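Local coordinates for uncharacterized protein (Acinetobacter baumannii, PDB 5D66), which is of unknown function but folds as an ankyrin repeat domain, a scaffold that in many relatives mediates protein-protein binding, at residues V42-N47 / L74-Q79; H50-L55 / L82-M87. One frame throughout, in Å; residues are numbered along the deposited sequence.

How the contacts relate
Both contacts join the same two neighbouring helical pairs of the ankyrin stack, since helices 39-45 and 49-57 follow each other in the chain, as do helices 72-79 and 82-90. Contact 1 pairs the first helices and contact 2 the second, and their centres lie about 9 Å apart. Each is partly buried and mixes two buried residues with more accessible ones, but contact 1 lies nearer the centre of the chain. Contact 1 uses a tyrosine ring and a water bridge; in contact 2 an alanine-isoleucine pair is joined by a selenomethionine reaching the edge of an exposed histidine ring. The two meet where Ile84 touches Thr44 and Asn47, Ile84 CD1 lying 3.4 Å from Asn47 OD1.

Contact 1 of 2, residues V42-N47 / L74-Q79; sequences VATRAN and LYAGAQ
Tyr75 lays its ring against Thr44 and Arg45, joining the first helices of two successive helical pairs in the ankyrin stack, 39-45 and 72-79. With CG anti to the backbone N (chi1 -170°), the ring reaches across to the neighbouring helix, where Tyr75 CE2 comes within 3.7 Å of Arg45 CA. Over one face of the ring Arg45 CG stands 4.3 Å above the plane, displaced toward the rim. At the phenol end a water in the ring plane links the two helices, donating to Arg45 O at 3.1 Å and lying 2.5 Å from Tyr75 OH. Thr44 turns its methyl to the contact, CG2 lying 4.1 Å from Tyr75 CD2 and 4.2 Å from Ala76 CB; its hydroxyl bonds back to Leu40 O. Arg45 packs through CA and the start of its aliphatic stem, and its guanidinium makes a salt bridge with Asp66 and a hydrogen bond with Ser37. Just past this turn Asn47, with positive phi, is the first residue to leave helical geometry, in a Schellman motif, and Asn47 N bonds to Thr44 O at 3.0 Å.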
loop_
_atom_site.group_PDB
_atom_site.type_symbol
_atom_site.label_atom_id
_atom_site.label_comp_id
_atom_site.label_asym_id
_atom_site.label_seq_id
_atom_site.Cartn_x
_atom_site.Cartn_y
_atom_site.Cartn_z
ATOM N N VAL A 42 -0.329 -9.155 -12.418
ATOM C CA VAL A 42 -0.001 -10.562 -12.189
ATOM C C VAL A 42 1.361 -10.702 -11.534
ATOM O O VAL A 42 1.535 -11.423 -10.533
ATOM C CB VAL A 42 -0.097 -11.345 -13.492
ATOM C CG1 VAL A 42 0.424 -12.757 -13.329
ATOM C CG2 VAL A 42 -1.544 -11.361 -13.997
ATOM N N ALA A 43 2.370 -10.000 -12.048
ATOM C CA ALA A 43 3.722 -10.057 -11.469
ATOM C C ALA A 43 3.717 -9.550 -10.043
ATOM O O ALA A 43 4.385 -10.098 -9.161
ATOM C CB ALA A 43 4.695 -9.254 -12.297
ATOM N N THR A 44 2.971 -8.477 -9.780
ATOM C CA THR A 44 2.967 -7.857 -8.465
ATOM C C THR A 44 2.326 -8.756 -7.434
ATOM O O THR A 44 2.818 -8.896 -6.306
ATOM C CB THR A 44 2.319 -6.481 -8.515
ATOM O OG1 THR A 44 3.077 -5.629 -9.403
ATOM C CG2 THR A 44 2.318 -5.805 -7.145
ATOM N N ARG A 45 1.212 -9.401 -7.772
ATOM C CA ARG A 45 0.561 -10.314 -6.846
ATOM C C ARG A 45 1.515 -11.437 -6.399
ATOM O O ARG A 45 1.438 -11.877 -5.232
ATOM C CB ARG A 45 -0.676 -10.966 -7.441
ATOM C CG ARG A 45 -1.815 -10.007 -7.742
ATOM C CD ARG A 45 -2.958 -10.754 -8.335
ATOM N NE ARG A 45 -4.002 -9.911 -8.918
ATOM C CZ ARG A 45 -4.473 -10.022 -10.163
ATOM N NH1 ARG A 45 -4.033 -10.936 -10.993
ATOM N NH2 ARG A 45 -5.469 -9.244 -10.519
ATOM N N ALA A 46 2.410 -11.843 -7.268
ATOM C CA ALA A 46 3.364 -12.890 -7.004
ATOM C C ALA A 46 4.664 -12.412 -6.336
ATOM O O ALA A 46 5.522 -13.229 -6.002
ATOM C CB ALA A 46 3.681 -13.633 -8.301
ATOM N N ASN A 47 4.803 -11.098 -6.183
ATOM C CA ASN A 47 6.071 -10.468 -5.780
ATOM C C ASN A 47 7.220 -10.881 -6.693
ATOM O O ASN A 47 8.349 -11.133 -6.263
ATOM C CB ASN A 47 6.421 -10.682 -4.326
ATOM C CG ASN A 47 7.367 -9.614 -3.822
ATOM O OD1 ASN A 47 7.497 -8.572 -4.433
ATOM N ND2 ASN A 47 8.046 -9.878 -2.704
ATOM N N LEU A 74 -0.917 0.027 -5.221
ATOM C CA LEU A 74 -1.730 -0.169 -4.031
ATOM C C LEU A 74 -1.473 -1.511 -3.372
ATOM O O LEU A 74 -1.407 -1.619 -2.144
ATOM C CB LEU A 74 -3.207 0.010 -4.325
ATOM C CG LEU A 74 -3.659 1.394 -4.613
ATOM C CD1 LEU A 74 -5.033 1.388 -5.317
ATOM C CD2 LEU A 74 -3.797 2.182 -3.326
ATOM N N TYR A 75 -1.365 -2.560 -4.177
ATOM C CA TYR A 75 -1.193 -3.898 -3.694
ATOM C C TYR A 75 0.226 -4.067 -3.092
ATOM O O TYR A 75 0.400 -4.676 -2.031
ATOM C CB TYR A 75 -1.335 -4.910 -4.813
ATOM C CG TYR A 75 -1.408 -6.343 -4.387
ATOM C CD1 TYR A 75 -2.619 -6.922 -4.136
ATOM C CD2 TYR A 75 -0.288 -7.121 -4.260
ATOM C CE1 TYR A 75 -2.724 -8.240 -3.708
ATOM C CE2 TYR A 75 -0.372 -8.414 -3.854
ATOM C CZ TYR A 75 -1.598 -8.996 -3.587
ATOM O OH TYR A 75 -1.698 -10.331 -3.213
ATOM N N ALA A 76 1.253 -3.537 -3.757
ATOM C CA ALA A 76 2.614 -3.647 -3.229
ATOM C C ALA A 76 2.685 -2.953 -1.867
ATOM O O ALA A 76 3.346 -3.458 -0.939
ATOM C CB ALA A 76 3.653 -3.085 -4.173
ATOM N N GLY A 77 2.047 -1.801 -1.725
ATOM C CA GLY A 77 2.039 -1.133 -0.421
ATOM C C GLY A 77 1.315 -1.958 0.642
ATOM O O GLY A 77 1.819 -2.157 1.762
ATOM N N ALA A 78 0.144 -2.495 0.333
ATOM C CA ALA A 78 -0.623 -3.271 1.300
ATOM C C ALA A 78 0.108 -4.529 1.735
ATOM O O ALA A 78 -0.003 -4.930 2.904
ATOM C CB ALA A 78 -1.986 -3.631 0.743
ATOM N N GLN A 79 0.873 -5.129 0.834
ATOM C CA GLN A 79 1.550 -6.383 1.116
ATOM C C GLN A 79 2.972 -6.221 1.624
ATOM O O GLN A 79 3.618 -7.201 1.955
ATOM C CB GLN A 79 1.553 -7.293 -0.112
ATOM C CG GLN A 79 0.180 -7.631 -0.643
ATOM C CD GLN A 79 -0.726 -8.327 0.342
ATOM O OE1 GLN A 79 -1.944 -8.062 0.380
ATOM N NE2 GLN A 79 -0.158 -9.203 1.158
HETATM O O HOH W 1 0.329 -11.563 -2.363
#

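Contact 2 of 2, residues H50-L55 / L82-M87; sequences HAAHML and LKILRM
Ile84 and Met87, one turn apart, carry the packing of helix 82-90 against Ala52 and His53 of helix 49-57, the second helices of adjacent helical pairs in the ankyrin stack. The two segments run nearly parallel, 6° apart in direction with axes 9.9 Å from each other, and the small Ala52 faces the larger side chains of its partner. Early in 82-87, Leu82 turns to the next layer and packs on Glu116 and Thr120 of helix 115-124. At Ile84 the longer branch does the touching: CG1 and CD1 lie alongside the Ala52 methyl, Ile84 CD1 at 3.8 Å from Ala52 CB, and both residues are buried. Leu85 follows on the side of helix 115-124, against Thr117 and Leu121. Met87, a selenomethionine, closes the series. Its chain runs extended beyond CG (chi2 170°) and carries selenium across to the backbone of the neighbouring helix, with further cover from Ile49 and Ile56. Met87 SE lies 4.4 Å from Ala52 CB and meets the His53 ring at its edge, 5.3 Å from the centroid and 87° off the ring normal. The terminal methyl adds a contact of its own, Met87 CE lying 4.0 Å from His53 CB. The nearest approach of the selenium is to the backbone that carries the ring, Met87 SE lying 3.5 Å from His53 CA.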
loop_
_atom_site.group_PDB
_atom_site.type_symbol
_atom_site.label_atom_id
_atom_site.label_comp_id
_atom_site.label_asym_id
_atom_site.label_seq_id
_atom_site.Cartn_x
_atom_site.Cartn_y
_atom_site.Cartn_z
ATOM N N HIS A 50 11.682 -9.063 -10.540
ATOM C CA HIS A 50 12.387 -8.869 -11.827
ATOM C C HIS A 50 11.412 -8.618 -12.944
ATOM O O HIS A 50 11.580 -7.700 -13.748
ATOM C CB HIS A 50 13.286 -10.075 -12.108
ATOM C CG HIS A 50 14.340 -10.234 -11.086
ATOM N ND1 HIS A 50 14.511 -11.365 -10.321
ATOM C CD2 HIS A 50 15.190 -9.320 -10.597
ATOM C CE1 HIS A 50 15.505 -11.172 -9.469
ATOM N NE2 HIS A 50 15.952 -9.943 -9.645
ATOM N N ALA A 51 10.335 -9.404 -13.000
ATOM C CA ALA A 51 9.311 -9.181 -14.025
ATOM C C ALA A 51 8.649 -7.830 -13.876
ATOM O O ALA A 51 8.449 -7.109 -14.829
ATOM C CB ALA A 51 8.238 -10.265 -13.957
ATOM N N ALA A 52 8.358 -7.469 -12.629
ATOM C CA ALA A 52 7.746 -6.154 -12.369
ATOM C C ALA A 52 8.690 -5.032 -12.834
ATOM O O ALA A 52 8.228 -4.079 -13.489
ATOM C CB ALA A 52 7.395 -5.994 -10.910
ATOM N N HIS A 53 9.984 -5.145 -12.547
ATOM C CA HIS A 53 10.919 -4.121 -12.992
ATOM C C HIS A 53 10.908 -3.978 -14.508
ATOM O O HIS A 53 10.878 -2.871 -15.031
ATOM C CB HIS A 53 12.321 -4.456 -12.513
ATOM C CG HIS A 53 13.355 -3.470 -12.931
ATOM N ND1 HIS A 53 14.291 -3.686 -13.921
ATOM C CD2 HIS A 53 13.554 -2.215 -12.497
ATOM C CE1 HIS A 53 15.082 -2.633 -14.020
ATOM N NE2 HIS A 53 14.643 -1.725 -13.168
HETATM N N MSE A 54 10.961 -5.094 -15.217
HETATM C CA MSE A 54 11.004 -5.050 -16.675
HETATM C C MSE A 54 9.737 -4.417 -17.228
HETATM O O MSE A 54 9.781 -3.601 -18.142
HETATM C CB MSE A 54 11.232 -6.443 -17.218
HETATM C CG MSE A 54 11.365 -6.481 -18.714
HETATM SE SE MSE A 54 11.835 -8.225 -19.395
HETATM C CE MSE A 54 13.711 -7.997 -19.165
ATOM N N LEU A 55 8.602 -4.781 -16.669
ATOM C CA LEU A 55 7.303 -4.252 -17.158
ATOM C C LEU A 55 7.148 -2.755 -16.881
ATOM O O LEU A 55 6.710 -1.997 -17.722
ATOM C CB LEU A 55 6.144 -5.055 -16.572
ATOM C CG LEU A 55 6.066 -6.520 -17.072
ATOM C CD1 LEU A 55 5.146 -7.317 -16.144
ATOM C CD2 LEU A 55 5.632 -6.615 -18.527
ATOM N N LEU A 82 8.226 -4.234 -0.865
ATOM C CA LEU A 82 8.813 -2.926 -0.804
ATOM C C LEU A 82 9.680 -2.643 -2.047
ATOM O O LEU A 82 9.708 -1.507 -2.512
ATOM C CB LEU A 82 9.548 -2.827 0.515
ATOM C CG LEU A 82 10.174 -1.478 0.817
ATOM C CD1 LEU A 82 9.135 -0.356 0.752
ATOM C CD2 LEU A 82 10.785 -1.594 2.206
ATOM N N LYS A 83 10.320 -3.665 -2.608
ATOM C CA LYS A 83 11.119 -3.438 -3.812
ATOM C C LYS A 83 10.208 -3.003 -4.985
ATOM O O LYS A 83 10.477 -2.021 -5.665
ATOM C CB LYS A 83 11.961 -4.681 -4.180
ATOM C CG LYS A 83 13.043 -4.891 -3.115
ATOM C CD LYS A 83 13.812 -6.137 -3.338
ATOM C CE LYS A 83 15.032 -6.207 -2.465
ATOM N NZ LYS A 83 15.805 -7.399 -2.826
ATOM N N ILE A 84 9.093 -3.698 -5.178
ATOM C CA ILE A 84 8.146 -3.311 -6.228
ATOM C C ILE A 84 7.546 -1.956 -5.878
ATOM O O ILE A 84 7.408 -1.106 -6.762
ATOM C CB ILE A 84 7.091 -4.379 -6.451
ATOM C CG1 ILE A 84 7.722 -5.643 -7.046
ATOM C CG2 ILE A 84 6.016 -3.853 -7.410
ATOM C CD1 ILE A 84 6.777 -6.800 -7.233
ATOM N N LEU A 85 7.166 -1.758 -4.617
ATOM C CA LEU A 85 6.590 -0.468 -4.255
ATOM C C LEU A 85 7.518 0.704 -4.635
ATOM O O LEU A 85 7.055 1.703 -5.206
ATOM C CB LEU A 85 6.278 -0.429 -2.768
ATOM C CG LEU A 85 5.757 0.885 -2.262
ATOM C CD1 LEU A 85 4.364 1.183 -2.880
ATOM C CD2 LEU A 85 5.675 0.937 -0.778
ATOM N N ARG A 86 8.810 0.586 -4.303
ATOM C CA ARG A 86 9.755 1.648 -4.621
ATOM C C ARG A 86 9.789 1.907 -6.135
ATOM O O ARG A 86 9.880 3.050 -6.547
ATOM C CB ARG A 86 11.094 1.369 -4.059
ATOM C CG ARG A 86 11.149 1.437 -2.581
ATOM C CD ARG A 86 12.604 1.314 -2.109
ATOM N NE ARG A 86 12.776 0.846 -0.729
ATOM C CZ ARG A 86 12.499 1.554 0.373
ATOM N NH1 ARG A 86 12.028 2.803 0.312
ATOM N NH2 ARG A 86 12.720 1.021 1.574
HETATM N N MSE A 87 9.728 0.851 -6.929
HETATM C CA MSE A 87 9.664 1.023 -8.380
HETATM C C MSE A 87 8.443 1.821 -8.776
HETATM O O MSE A 87 8.500 2.744 -9.633
HETATM C CB MSE A 87 9.656 -0.301 -9.118
HETATM C CG MSE A 87 10.760 -1.219 -8.874
HETATM SE SE MSE A 87 10.347 -2.956 -9.690
HETATM C CE MSE A 87 11.610 -3.956 -8.643
#